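Long-range contacts in CglIIR protein (Corynebacterium glutamicum, PDB 6F1S), which forms the C-terminal domain of the CglI restriction endonuclease H subunit, a protein with a helicase-like motor that probably hydrolyses NTPs: residues 22-27 and 153-158; 95-100 and 112-117; 108-113 and 126-131. One frame throughout, in Å; residues are numbered along the deposited sequence.

All three contacts join the same mixed sheet, in which strand 21-23 is followed by 152-158, 126-132 and 92-100. Contact 1 attaches the outermost strand 21-23. Contacts 2 and 3 pack helix 112-120, and the loop leading into it, on one face of strands 92-100 and 126-132; their centres lie about 4 Å apart, and Arg97 CG rests 3.4 Å from Tyr130 CE1. The centres of contacts 1 and 3 are about 8 Å apart and are joined by strand pairing, with Val154 N 2.8 Å from Tyr130 O. Along the chain, contacts 2 and 3 both fall within the loop closed by contact 1. A 1,2-ethanediol, probably from the crystallisation liquor, sits at contact 3.

Contact 1: 22-27 and 153-158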
ATOM      1  N   TYR A  22       1.487   9.019  -0.617  1.00 22.97           N
ATOM      2  CA  TYR A  22       0.308   8.956  -1.475  1.00 23.83           C
ATOM      3  C   TYR A  22      -0.394   7.633  -1.238  1.00 21.68           C
ATOM      4  O   TYR A  22       0.234   6.580  -1.306  1.00 23.25           O
ATOM      5  CB  TYR A  22       0.678   9.092  -2.956  1.00 26.06           C
ATOM      6  CG  TYR A  22       1.414  10.362  -3.320  1.00 27.52           C
ATOM      7  CD1 TYR A  22       0.723  11.539  -3.585  1.00 28.92           C
ATOM      8  CD2 TYR A  22       2.799  10.382  -3.410  1.00 28.23           C
ATOM      9  CE1 TYR A  22       1.396  12.705  -3.923  1.00 29.82           C
ATOM     10  CE2 TYR A  22       3.480  11.539  -3.746  1.00 29.81           C
ATOM     11  CZ  TYR A  22       2.775  12.698  -4.002  1.00 31.21           C
ATOM     12  OH  TYR A  22       3.458  13.849  -4.336  1.00 32.00           O
ATOM     13  N   PHE A  23      -1.686   7.669  -0.946  1.00 20.29           N
ATOM     14  CA  PHE A  23      -2.414   6.416  -0.794  1.00 20.70           C
ATOM     15  C   PHE A  23      -3.648   6.378  -1.693  1.00 21.55           C
ATOM     16  O   PHE A  23      -4.242   7.405  -2.000  1.00 23.72           O
ATOM     17  CB  PHE A  23      -2.793   6.179   0.681  1.00 19.61           C
ATOM     18  CG  PHE A  23      -4.124   6.762   1.088  1.00 19.34           C
ATOM     19  CD1 PHE A  23      -4.216   8.075   1.527  1.00 17.95           C
ATOM     20  CD2 PHE A  23      -5.276   5.983   1.067  1.00 17.78           C
ATOM     21  CE1 PHE A  23      -5.432   8.614   1.919  1.00 18.61           C
ATOM     22  CE2 PHE A  23      -6.497   6.510   1.454  1.00 18.71           C
ATOM     23  CZ  PHE A  23      -6.578   7.833   1.885  1.00 19.32           C
ATOM     24  N   ALA A  24      -4.009   5.179  -2.126  1.00 20.46           N
ATOM     25  CA  ALA A  24      -5.195   4.976  -2.944  1.00 21.15           C
ATOM     26  C   ALA A  24      -6.461   5.122  -2.111  1.00 21.26           C
ATOM     27  O   ALA A  24      -6.704   4.341  -1.194  1.00 21.93           O
ATOM     28  CB  ALA A  24      -5.157   3.603  -3.606  1.00 21.27           C
ATOM     29  N   ALA A  25      -7.268   6.122  -2.444  1.00 22.02           N
ATOM     30  CA  ALA A  25      -8.531   6.363  -1.758  1.00 22.37           C
ATOM     31  C   ALA A  25      -9.530   5.251  -2.028  1.00 22.20           C
ATOM     32  O   ALA A  25     -10.292   4.859  -1.143  1.00 21.88           O
ATOM     33  CB  ALA A  25      -9.114   7.697  -2.179  1.00 21.09           C
ATOM     34  N   ASP A  26      -9.519   4.745  -3.257  1.00 23.47           N
ATOM     35  CA  ASP A  26     -10.495   3.746  -3.678  1.00 25.23           C
ATOM     36  C   ASP A  26      -9.857   2.618  -4.495  1.00 26.11           C
ATOM     37  O   ASP A  26     -10.137   2.468  -5.680  1.00 22.52           O
ATOM     38  CB  ASP A  26     -11.611   4.422  -4.490  1.00 25.66           C
ATOM     39  CG  ASP A  26     -12.791   3.502  -4.749  1.00 28.14           C
ATOM     40  OD1 ASP A  26     -12.970   2.534  -3.983  1.00 27.71           O
ATOM     41  OD2 ASP A  26     -13.542   3.749  -5.717  1.00 32.18           O
ATOM     42  N   PRO A  27      -8.997   1.808  -3.856  1.00 26.84           N
ATOM     43  CA  PRO A  27      -8.329   0.740  -4.606  1.00 25.84           C
ATOM     44  C   PRO A  27      -9.261  -0.411  -4.960  1.00 25.93           C
ATOM     45  O   PRO A  27     -10.265  -0.632  -4.283  1.00 26.42           O
ATOM     46  CB  PRO A  27      -7.237   0.275  -3.641  1.00 23.89           C
ATOM     47  CG  PRO A  27      -7.787   0.571  -2.294  1.00 23.18           C
ATOM     48  CD  PRO A  27      -8.589   1.827  -2.438  1.00 23.51           C
ATOM     49  N   TRP A 153      -7.011  -4.408   0.906  1.00 19.87           N
ATOM     50  CA  TRP A 153      -5.686  -3.904   1.242  1.00 17.61           C
ATOM     51  C   TRP A 153      -5.559  -2.519   0.626  1.00 18.55           C
ATOM     52  O   TRP A 153      -5.869  -2.336  -0.553  1.00 18.79           O
ATOM     53  CB  TRP A 153      -4.579  -4.818   0.718  1.00 15.51           C
ATOM     54  CG  TRP A 153      -4.347  -6.062   1.506  1.00 15.09           C
ATOM     55  CD1 TRP A 153      -4.902  -7.286   1.282  1.00 16.78           C
ATOM     56  CD2 TRP A 153      -3.472  -6.221   2.634  1.00 15.25           C
ATOM     57  NE1 TRP A 153      -4.439  -8.195   2.202  1.00 16.95           N
ATOM     58  CE2 TRP A 153      -3.559  -7.567   3.044  1.00 15.68           C
ATOM     59  CE3 TRP A 153      -2.632  -5.354   3.342  1.00 14.93           C
ATOM     60  CZ2 TRP A 153      -2.834  -8.071   4.125  1.00 13.23           C
ATOM     61  CZ3 TRP A 153      -1.912  -5.855   4.418  1.00 14.51           C
ATOM     62  CH2 TRP A 153      -2.020  -7.201   4.797  1.00 14.63           C
ATOM     63  N   VAL A 154      -5.124  -1.544   1.417  1.00 15.73           N
ATOM     64  CA  VAL A 154      -4.954  -0.187   0.911  1.00 15.12           C
ATOM     65  C   VAL A 154      -3.468   0.187   0.863  1.00 14.74           C
ATOM     66  O   VAL A 154      -2.771   0.110   1.873  1.00 17.97           O
ATOM     67  CB  VAL A 154      -5.720   0.835   1.770  1.00 14.78           C
ATOM     68  CG1 VAL A 154      -5.705   2.196   1.106  1.00 13.53           C
ATOM     69  CG2 VAL A 154      -7.153   0.368   2.002  1.00 14.40           C
ATOM     70  N   PRO A 155      -2.977   0.571  -0.320  1.00 14.55           N
ATOM     71  CA  PRO A 155      -1.560   0.908  -0.480  1.00 14.04           C
ATOM     72  C   PRO A 155      -1.234   2.381  -0.220  1.00 14.02           C
ATOM     73  O   PRO A 155      -1.985   3.271  -0.601  1.00 14.85           O
ATOM     74  CB  PRO A 155      -1.296   0.552  -1.944  1.00 13.53           C
ATOM     75  CG  PRO A 155      -2.601   0.869  -2.615  1.00 13.56           C
ATOM     76  CD  PRO A 155      -3.682   0.520  -1.615  1.00 14.35           C
ATOM     77  N   ASN A 156      -0.105   2.617   0.433  1.00 13.55           N
ATOM     78  CA  ASN A 156       0.420   3.957   0.636  1.00 13.58           C
ATOM     79  C   ASN A 156       1.876   3.953   0.212  1.00 13.96           C
ATOM     80  O   ASN A 156       2.673   3.189   0.739  1.00 14.41           O
ATOM     81  CB  ASN A 156       0.276   4.393   2.100  1.00 13.91           C
ATOM     82  CG  ASN A 156       0.970   5.716   2.392  1.00 16.12           C
ATOM     83  OD1 ASN A 156       0.327   6.763   2.464  1.00 19.01           O
ATOM     84  ND2 ASN A 156       2.288   5.672   2.571  1.00 16.04           N
ATOM     85  N   ILE A 157       2.217   4.791  -0.758  1.00 15.51           N
ATOM     86  CA  ILE A 157       3.569   4.811  -1.294  1.00 18.53           C
ATOM     87  C   ILE A 157       4.266   6.123  -0.976  1.00 19.77           C
ATOM     88  O   ILE A 157       3.622   7.157  -0.791  1.00 19.80           O
ATOM     89  CB  ILE A 157       3.577   4.596  -2.821  1.00 20.86           C
ATOM     90  CG1 ILE A 157       2.770   5.699  -3.506  1.00 24.03           C
ATOM     91  CG2 ILE A 157       3.017   3.220  -3.173  1.00 19.75           C
ATOM     92  CD1 ILE A 157       2.710   5.581  -5.008  1.00 25.82           C
ATOM     93  N   LYS A 158       5.590   6.067  -0.907  1.00 21.84           N
ATOM     94  CA  LYS A 158       6.399   7.241  -0.635  1.00 22.51           C
ATOM     95  C   LYS A 158       7.784   7.040  -1.233  1.00 22.24           C
ATOM     96  O   LYS A 158       8.475   6.079  -0.899  1.00 22.66           O
ATOM     97  CB  LYS A 158       6.484   7.498   0.871  1.00 22.47           C
ATOM     98  CG  LYS A 158       7.337   8.693   1.271  1.00 25.48           C
ATOM     99  CD  LYS A 158       7.253   8.916   2.779  1.00 26.82           C
ATOM    100  CE  LYS A 158       8.063  10.119   3.218  1.00 28.74           C
ATOM    101  NZ  LYS A 158       9.522   9.842   3.162  1.00 29.08           N
TER
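Tyr22 O receives Ile157 N at 2.7 Å in a nearly straight bond, and the CA-H of Asn156 approaches the same oxygen. The return bond, Tyr22 N to Ile157 O at 2.8 Å, completes a hydrogen-bonded antiparallel pair, with both side chains on one face of the sheet. Phe23 and Asn156 form the non-hydrogen-bonded pair that follows, their side chains on the other face; there the Asn156 amide ND2 is held by Asn21. Phe23 CG stands between its own backbone N and carbonyl carbon (chi1 89°), which swings the ring along its own chain, its far end leading away from strand 153-158; the edge at Phe23 CD2 still meets Val154 CG1 at 3.8 Å. Pro155 O then takes Ala24 N at 3.2 Å. Proline has no N-H to return, and beyond Ala24 the chain leaves the strand. Apolar contact replaces pairing: Ala24 CB lies 3.9 Å from Pro155 CG, and Pro27 CB reaches across to Pro155 CD at 4.1 Å. On its far side strand 153-158 pairs with Tyr130 and Ile128. This is the arrangement of a short antiparallel edge strand closing one side of a mixed, helix-flanked sheet.

Contact 2: 95-100 and 112-117; sequences VLRTNR and PTDQAL
Val95 and Arg97 of strand 95-98 look toward Asp114 and Leu117 of helix 112-117, which runs almost exactly antiparallel to the strand, at 176°, with the two axes 11.8 Å apart. The nearest CA atoms, those of Val95 and Asp114, are 8.9 Å apart, so side chains alone bridge the gap. Arg97 bends at its second torsion (chi2 -72°), and this fold in the chain presents the guanidinium side-on to the carboxylate. Its NH2 bonds Asp114 OD1 at 2.8 Å and its NE reaches the same OD1 at 3.1 Å, the NH2 bond being the straighter. OD1 receives both on its syn side, the side of the other oxygen. The guanidinium and carboxylate planes differ by only 13°, and the nearly coplanar, forked grip fixes the rotation of both groups. The second carboxylate oxygen, OD2, also lies near NE, but its position is less certain.

These elements are the first two of a beta-alpha-beta unit: strand 92-100 leads into helix 112-120, which returns the chain to the neighbouring parallel strand 126-132. Asp114 sits near the N-terminal end of the helix, whose dipole would tend to favour its negative charge. NH1 of Arg97 forms a second salt bridge, to Glu48, so the arginine is held by acidic groups from two parts of the chain.

Apolar groups flank the ion pair. Val95 CG1 lies 3.3 Å above the guanidinium plane, offset toward the rim, while Leu117 CD1 touches the edge of the group, 3.5 Å from Arg97 NH2. Leu117 and Val95 slide past each other in opposite directions, CD2 of the leucine meeting CG2 of the valine at 4.2 Å.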
ATOM      1  N   VAL A  95       5.748  -2.283   4.766  1.00 12.79           N
ATOM      2  CA  VAL A  95       5.091  -2.402   6.054  1.00 12.24           C
ATOM      3  C   VAL A  95       3.671  -2.928   5.853  1.00 12.20           C
ATOM      4  O   VAL A  95       2.888  -2.355   5.094  1.00 13.20           O
ATOM      5  CB  VAL A  95       5.068  -1.048   6.803  1.00 12.83           C
ATOM      6  CG1 VAL A  95       4.299  -1.156   8.109  1.00 10.46           C
ATOM      7  CG2 VAL A  95       6.493  -0.557   7.050  1.00 12.05           C
ATOM      8  N   LEU A  96       3.363  -4.037   6.518  1.00 12.96           N
ATOM      9  CA  LEU A  96       2.049  -4.662   6.444  1.00 13.43           C
ATOM     10  C   LEU A  96       1.356  -4.553   7.789  1.00 15.42           C
ATOM     11  O   LEU A  96       1.867  -5.057   8.788  1.00 14.87           O
ATOM     12  CB  LEU A  96       2.157  -6.140   6.045  1.00 13.20           C
ATOM     13  CG  LEU A  96       2.950  -6.523   4.796  1.00 13.55           C
ATOM     14  CD1 LEU A  96       2.967  -8.042   4.614  1.00 13.64           C
ATOM     15  CD2 LEU A  96       2.387  -5.842   3.563  1.00 12.42           C
ATOM     16  N   ARG A  97       0.202  -3.892   7.817  1.00 15.62           N
ATOM     17  CA  ARG A  97      -0.603  -3.793   9.034  1.00 14.66           C
ATOM     18  C   ARG A  97      -1.943  -4.481   8.833  1.00 16.08           C
ATOM     19  O   ARG A  97      -2.600  -4.296   7.804  1.00 17.28           O
ATOM     20  CB  ARG A  97      -0.841  -2.331   9.425  1.00 15.02           C
ATOM     21  CG  ARG A  97       0.401  -1.480   9.511  1.00 15.46           C
ATOM     22  CD  ARG A  97       1.243  -1.819  10.717  1.00 13.58           C
ATOM     23  NE  ARG A  97       2.308  -0.838  10.865  1.00 14.34           N
ATOM     24  CZ  ARG A  97       3.474  -1.081  11.447  1.00 15.95           C
ATOM     25  NH1 ARG A  97       3.733  -2.286  11.938  1.00 20.29           N
ATOM     26  NH2 ARG A  97       4.385  -0.123  11.526  1.00 13.21           N
ATOM     27  N   THR A  98      -2.361  -5.257   9.821  1.00 14.16           N
ATOM     28  CA  THR A  98      -3.667  -5.891   9.756  1.00 13.44           C
ATOM     29  C   THR A  98      -4.574  -5.376  10.872  1.00 14.22           C
ATOM     30  O   THR A  98      -4.140  -4.593  11.725  1.00 13.26           O
ATOM     31  CB  THR A  98      -3.536  -7.419   9.827  1.00 12.99           C
ATOM     32  OG1 THR A  98      -2.925  -7.788  11.068  1.00 13.86           O
ATOM     33  CG2 THR A  98      -2.683  -7.923   8.667  1.00 11.43           C
ATOM     34  N   ASN A  99      -5.832  -5.809  10.847  1.00 14.59           N
ATOM     35  CA  ASN A  99      -6.844  -5.381  11.815  1.00 15.02           C
ATOM     36  C   ASN A  99      -6.976  -3.852  11.836  1.00 16.24           C
ATOM     37  O   ASN A  99      -7.227  -3.249  12.871  1.00 15.20           O
ATOM     38  CB  ASN A  99      -6.516  -5.925  13.214  1.00 14.59           C
ATOM     39  CG  ASN A  99      -7.593  -5.602  14.242  1.00 17.02           C
ATOM     40  OD1 ASN A  99      -8.789  -5.655  13.945  1.00 16.73           O
ATOM     41  ND2 ASN A  99      -7.168  -5.226  15.450  1.00 14.82           N
ATOM     42  N   ARG A 100      -6.800  -3.223  10.680  1.00 17.47           N
ATOM     43  CA  ARG A 100      -7.012  -1.786  10.581  1.00 20.22           C
ATOM     44  C   ARG A 100      -8.493  -1.483  10.436  1.00 21.10           C
ATOM     45  O   ARG A 100      -9.237  -2.253   9.825  1.00 22.74           O
ATOM     46  CB  ARG A 100      -6.225  -1.193   9.407  1.00 22.81           C
ATOM     47  CG  ARG A 100      -4.708  -1.395   9.488  1.00 24.61           C
ATOM     48  CD  ARG A 100      -4.095  -0.775  10.743  1.00 26.59           C
ATOM     49  NE  ARG A 100      -4.254  -1.631  11.915  1.00 29.30           N
ATOM     50  CZ  ARG A 100      -4.112  -1.224  13.172  1.00 32.34           C
ATOM     51  NH1 ARG A 100      -3.789   0.036  13.429  1.00 32.64           N
ATOM     52  NH2 ARG A 100      -4.292  -2.080  14.172  1.00 32.20           N
ATOM     53  N   PRO A 112      -1.005   7.295  13.591  1.00 17.78           N
ATOM     54  CA  PRO A 112       0.042   8.243  13.996  1.00 18.01           C
ATOM     55  C   PRO A 112       1.428   7.610  13.996  1.00 18.74           C
ATOM     56  O   PRO A 112       2.407   8.278  13.675  1.00 20.56           O
ATOM     57  CB  PRO A 112      -0.373   8.640  15.414  1.00 17.72           C
ATOM     58  CG  PRO A 112      -1.843   8.367  15.475  1.00 16.25           C
ATOM     59  CD  PRO A 112      -2.055   7.163  14.620  1.00 16.21           C
ATOM     60  N   THR A 113       1.502   6.326  14.332  1.00 20.46           N
ATOM     61  CA  THR A 113       2.775   5.604  14.342  1.00 21.30           C
ATOM     62  C   THR A 113       3.355   5.458  12.936  1.00 21.19           C
ATOM     63  O   THR A 113       4.551   5.642  12.728  1.00 21.98           O
ATOM     64  CB  THR A 113       2.612   4.205  14.974  1.00 21.72           C
ATOM     65  OG1 THR A 113       2.267   4.347  16.354  1.00 23.70           O
ATOM     66  CG2 THR A 113       3.902   3.399  14.859  1.00 20.54           C
ATOM     67  N   ASP A 114       2.503   5.137  11.969  1.00 20.75           N
ATOM     68  CA  ASP A 114       2.970   4.957  10.596  1.00 21.71           C
ATOM     69  C   ASP A 114       3.252   6.295   9.887  1.00 22.07           C
ATOM     70  O   ASP A 114       4.060   6.347   8.953  1.00 19.11           O
ATOM     71  CB  ASP A 114       1.963   4.114   9.807  1.00 21.16           C
ATOM     72  CG  ASP A 114       1.989   2.646  10.221  1.00 22.04           C
ATOM     73  OD1 ASP A 114       3.086   2.163  10.556  1.00 23.17           O
ATOM     74  OD2 ASP A 114       0.929   1.981  10.223  1.00 21.71           O
ATOM     75  N   GLN A 115       2.596   7.366  10.337  1.00 22.91           N
ATOM     76  CA  GLN A 115       2.934   8.717   9.890  1.00 24.21           C
ATOM     77  C   GLN A 115       4.397   9.010  10.228  1.00 23.90           C
ATOM     78  O   GLN A 115       5.183   9.388   9.356  1.00 25.30           O
ATOM     79  CB  GLN A 115       2.024   9.767  10.539  1.00 27.64           C
ATOM     80  CG  GLN A 115       0.799  10.180   9.716  1.00 31.33           C
ATOM     81  CD  GLN A 115       1.154  10.907   8.422  1.00 33.93           C
ATOM     82  OE1 GLN A 115       2.272  11.388   8.246  1.00 37.76           O
ATOM     83  NE2 GLN A 115       0.200  10.973   7.507  1.00 32.83           N
ATOM     84  N   ALA A 116       4.756   8.814  11.497  1.00 21.61           N
ATOM     85  CA  ALA A 116       6.115   9.076  11.962  1.00 22.59           C
ATOM     86  C   ALA A 116       7.099   8.141  11.281  1.00 23.16           C
ATOM     87  O   ALA A 116       8.196   8.558  10.919  1.00 26.63           O
ATOM     88  CB  ALA A 116       6.205   8.935  13.485  1.00 20.81           C
ATOM     89  N   LEU A 117       6.704   6.879  11.120  1.00 21.53           N
ATOM     90  CA  LEU A 117       7.537   5.887  10.443  1.00 20.47           C
ATOM     91  C   LEU A 117       7.894   6.369   9.046  1.00 22.15           C
ATOM     92  O   LEU A 117       9.064   6.378   8.665  1.00 23.31           O
ATOM     93  CB  LEU A 117       6.824   4.528  10.372  1.00 19.33           C
ATOM     94  CG  LEU A 117       7.603   3.299   9.878  1.00 18.90           C
ATOM     95  CD1 LEU A 117       6.975   2.025  10.414  1.00 16.98           C
ATOM     96  CD2 LEU A 117       7.695   3.227   8.351  1.00 16.62           C
TER

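Contact 3: 108-113 and 126-131; sequences ALLSPT and LLILYR. With EDO (1,2-ethanediol), chain C.
Tyr130 projects from its strand into the loop before helix 112-120, and Leu109, Leu110 and Ser111 close round its ring. Its first torsion lies off the staggered value (chi1 -91°), and the ring runs along the loop. Leu109 slides past the tyrosine in the opposite direction and places CD1 3.8 Å from Tyr130 CD2. The Leu110 and Tyr130 side chains cross at about a right angle: the CD2 branch of Leu110 sits 4.1 Å from Tyr130 CZ and also reaches Ile128 CG2 at 3.9 Å, so one methyl wedges between two side chains of the strand. Ser111 N points nearly straight (172°) at Tyr130 OH, 3.0 Å away and near the ring plane, although the placing of that oxygen is less certain. Ser111 holds OG between its backbone N and carbonyl carbon (chi1 80°), where it N-caps the helix by accepting Asp114 N. At the ring edge, C1 of a 1,2-ethanediol lies 3.5 Å from Tyr130 CE2, and its O1 hydrogen-bonds Leu109 O at 3.2 Å. The phenol thus combines an apolar ring, seated among leucines, with a hydroxyl that probably accepts the backbone N-H of the N-cap residue, tying the start of the helix to the central strand.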
ATOM      1  N   ALA A 108      -7.884  10.042   4.759  1.00 19.95           N
ATOM      2  CA  ALA A 108      -6.654   9.644   5.440  1.00 18.61           C
ATOM      3  C   ALA A 108      -6.602   8.136   5.632  1.00 17.56           C
ATOM      4  O   ALA A 108      -7.639   7.469   5.622  1.00 19.58           O
ATOM      5  CB  ALA A 108      -6.540  10.348   6.781  1.00 19.03           C
ATOM      6  N   LEU A 109      -5.397   7.604   5.808  1.00 14.48           N
ATOM      7  CA  LEU A 109      -5.222   6.166   5.999  1.00 15.18           C
ATOM      8  C   LEU A 109      -4.369   5.840   7.221  1.00 15.82           C
ATOM      9  O   LEU A 109      -4.804   5.120   8.115  1.00 15.80           O
ATOM     10  CB  LEU A 109      -4.580   5.528   4.763  1.00 13.40           C
ATOM     11  CG  LEU A 109      -4.357   4.018   4.881  1.00 12.14           C
ATOM     12  CD1 LEU A 109      -5.701   3.297   4.963  1.00 11.93           C
ATOM     13  CD2 LEU A 109      -3.513   3.487   3.724  1.00 11.19           C
ATOM     14  N   LEU A 110      -3.156   6.384   7.246  1.00 16.34           N
ATOM     15  CA  LEU A 110      -2.131   5.999   8.213  1.00 16.62           C
ATOM     16  C   LEU A 110      -2.425   6.374   9.661  1.00 16.54           C
ATOM     17  O   LEU A 110      -3.007   7.419   9.953  1.00 16.62           O
ATOM     18  CB  LEU A 110      -0.787   6.612   7.812  1.00 16.00           C
ATOM     19  CG  LEU A 110      -0.280   6.261   6.415  1.00 15.54           C
ATOM     20  CD1 LEU A 110       1.068   6.926   6.168  1.00 17.02           C
ATOM     21  CD2 LEU A 110      -0.195   4.744   6.236  1.00 12.46           C
ATOM     22  N   SER A 111      -2.001   5.486  10.553  1.00 17.48           N
ATOM     23  CA  SER A 111      -1.994   5.702  11.991  1.00 15.65           C
ATOM     24  C   SER A 111      -0.926   6.732  12.368  1.00 17.14           C
ATOM     25  O   SER A 111      -0.027   7.006  11.570  1.00 17.98           O
ATOM     26  CB  SER A 111      -1.715   4.382  12.708  1.00 12.53           C
ATOM     27  OG  SER A 111      -0.325   4.109  12.673  1.00 14.23           O
ATOM     28  N   PRO A 112      -1.005   7.295  13.591  1.00 17.78           N
ATOM     29  CA  PRO A 112       0.042   8.243  13.996  1.00 18.01           C
ATOM     30  C   PRO A 112       1.428   7.610  13.996  1.00 18.74           C
ATOM     31  O   PRO A 112       2.407   8.278  13.675  1.00 20.56           O
ATOM     32  CB  PRO A 112      -0.373   8.640  15.414  1.00 17.72           C
ATOM     33  CG  PRO A 112      -1.843   8.367  15.475  1.00 16.25           C
ATOM     34  CD  PRO A 112      -2.055   7.163  14.620  1.00 16.21           C
ATOM     35  N   THR A 113       1.502   6.326  14.332  1.00 20.46           N
ATOM     36  CA  THR A 113       2.775   5.604  14.342  1.00 21.30           C
ATOM     37  C   THR A 113       3.355   5.458  12.936  1.00 21.19           C
ATOM     38  O   THR A 113       4.551   5.642  12.728  1.00 21.98           O
ATOM     39  CB  THR A 113       2.612   4.205  14.974  1.00 21.72           C
ATOM     40  OG1 THR A 113       2.267   4.347  16.354  1.00 23.70           O
ATOM     41  CG2 THR A 113       3.902   3.399  14.859  1.00 20.54           C
ATOM     42  N   LEU A 126       9.119   3.413  -0.001  1.00 18.43           N
ATOM     43  CA  LEU A 126       8.313   2.831   1.059  1.00 18.12           C
ATOM     44  C   LEU A 126       6.912   2.446   0.583  1.00 16.73           C
ATOM     45  O   LEU A 126       6.206   3.256  -0.016  1.00 15.96           O
ATOM     46  CB  LEU A 126       8.214   3.812   2.236  1.00 19.15           C
ATOM     47  CG  LEU A 126       7.395   3.357   3.441  1.00 20.79           C
ATOM     48  CD1 LEU A 126       8.006   2.115   4.070  1.00 19.27           C
ATOM     49  CD2 LEU A 126       7.273   4.473   4.470  1.00 22.20           C
ATOM     50  N   LEU A 127       6.525   1.201   0.847  1.00 14.75           N
ATOM     51  CA  LEU A 127       5.154   0.747   0.618  1.00 12.43           C
ATOM     52  C   LEU A 127       4.523   0.306   1.934  1.00 13.44           C
ATOM     53  O   LEU A 127       5.011  -0.612   2.597  1.00 14.11           O
ATOM     54  CB  LEU A 127       5.108  -0.402  -0.398  1.00 12.23           C
ATOM     55  CG  LEU A 127       3.749  -1.087  -0.633  1.00 13.66           C
ATOM     56  CD1 LEU A 127       2.759  -0.156  -1.326  1.00 11.83           C
ATOM     57  CD2 LEU A 127       3.884  -2.400  -1.412  1.00  8.87           C
ATOM     58  N   ILE A 128       3.444   0.975   2.317  1.00 13.42           N
ATOM     59  CA  ILE A 128       2.689   0.591   3.498  1.00 13.17           C
ATOM     60  C   ILE A 128       1.344   0.020   3.063  1.00 13.99           C
ATOM     61  O   ILE A 128       0.595   0.676   2.341  1.00 14.63           O
ATOM     62  CB  ILE A 128       2.472   1.788   4.451  1.00 13.09           C
ATOM     63  CG1 ILE A 128       3.818   2.404   4.854  1.00 12.46           C
ATOM     64  CG2 ILE A 128       1.674   1.367   5.669  1.00  8.31           C
ATOM     65  CD1 ILE A 128       3.699   3.582   5.829  1.00 12.98           C
ATOM     66  N   LEU A 129       1.046  -1.203   3.486  1.00 13.00           N
ATOM     67  CA  LEU A 129      -0.226  -1.832   3.145  1.00 13.89           C
ATOM     68  C   LEU A 129      -1.094  -2.020   4.392  1.00 14.07           C
ATOM     69  O   LEU A 129      -0.664  -2.610   5.381  1.00 13.21           O
ATOM     70  CB  LEU A 129       0.007  -3.174   2.440  1.00 13.99           C
ATOM     71  CG  LEU A 129       0.531  -3.073   1.000  1.00 13.65           C
ATOM     72  CD1 LEU A 129       1.089  -4.401   0.488  1.00 14.05           C
ATOM     73  CD2 LEU A 129      -0.550  -2.573   0.073  1.00 13.14           C
ATOM     74  N   TYR A 130      -2.312  -1.490   4.336  1.00 13.82           N
ATOM     75  CA  TYR A 130      -3.268  -1.612   5.430  1.00 14.49           C
ATOM     76  C   TYR A 130      -4.371  -2.597   5.072  1.00 15.36           C
ATOM     77  O   TYR A 130      -5.052  -2.426   4.056  1.00 15.63           O
ATOM     78  CB  TYR A 130      -3.894  -0.255   5.773  1.00 14.40           C
ATOM     79  CG  TYR A 130      -3.170   0.547   6.834  1.00 15.36           C
ATOM     80  CD1 TYR A 130      -1.799   0.442   6.999  1.00 15.90           C
ATOM     81  CD2 TYR A 130      -3.866   1.418   7.669  1.00 15.39           C
ATOM     82  CE1 TYR A 130      -1.134   1.181   7.961  1.00 15.74           C
ATOM     83  CE2 TYR A 130      -3.210   2.154   8.637  1.00 15.60           C
ATOM     84  CZ  TYR A 130      -1.843   2.030   8.778  1.00 16.18           C
ATOM     85  OH  TYR A 130      -1.167   2.754   9.736  1.00 15.50           O
ATOM     86  N   ARG A 131      -4.545  -3.622   5.902  1.00 14.78           N
ATOM     87  CA  ARG A 131      -5.616  -4.593   5.697  1.00 14.28           C
ATOM     88  C   ARG A 131      -6.839  -4.191   6.506  1.00 13.73           C
ATOM     89  O   ARG A 131      -6.791  -4.124   7.727  1.00 11.41           O
ATOM     90  CB  ARG A 131      -5.161  -6.004   6.080  1.00 14.96           C
ATOM     91  CG  ARG A 131      -6.086  -7.129   5.609  1.00 14.47           C
ATOM     92  CD  ARG A 131      -5.639  -8.474   6.171  1.00 15.28           C
ATOM     93  NE  ARG A 131      -6.395  -9.593   5.618  1.00 15.78           N
ATOM     94  CZ  ARG A 131      -7.544 -10.036   6.117  1.00 17.19           C
ATOM     95  NH1 ARG A 131      -8.078  -9.446   7.180  1.00 15.81           N
ATOM     96  NH2 ARG A 131      -8.163 -11.064   5.551  1.00 17.55           N
TER
HETATM   97  C1  EDO C 702      -4.887   3.198  11.492  1.00 39.52           C
HETATM   98  O1  EDO C 702      -5.233   4.577  11.283  1.00 38.10           O
HETATM   99  C2  EDO C 702      -5.531   2.660  12.765  1.00 40.18           C
HETATM  100  O2  EDO C 702      -6.650   1.823  12.442  1.00 40.02           O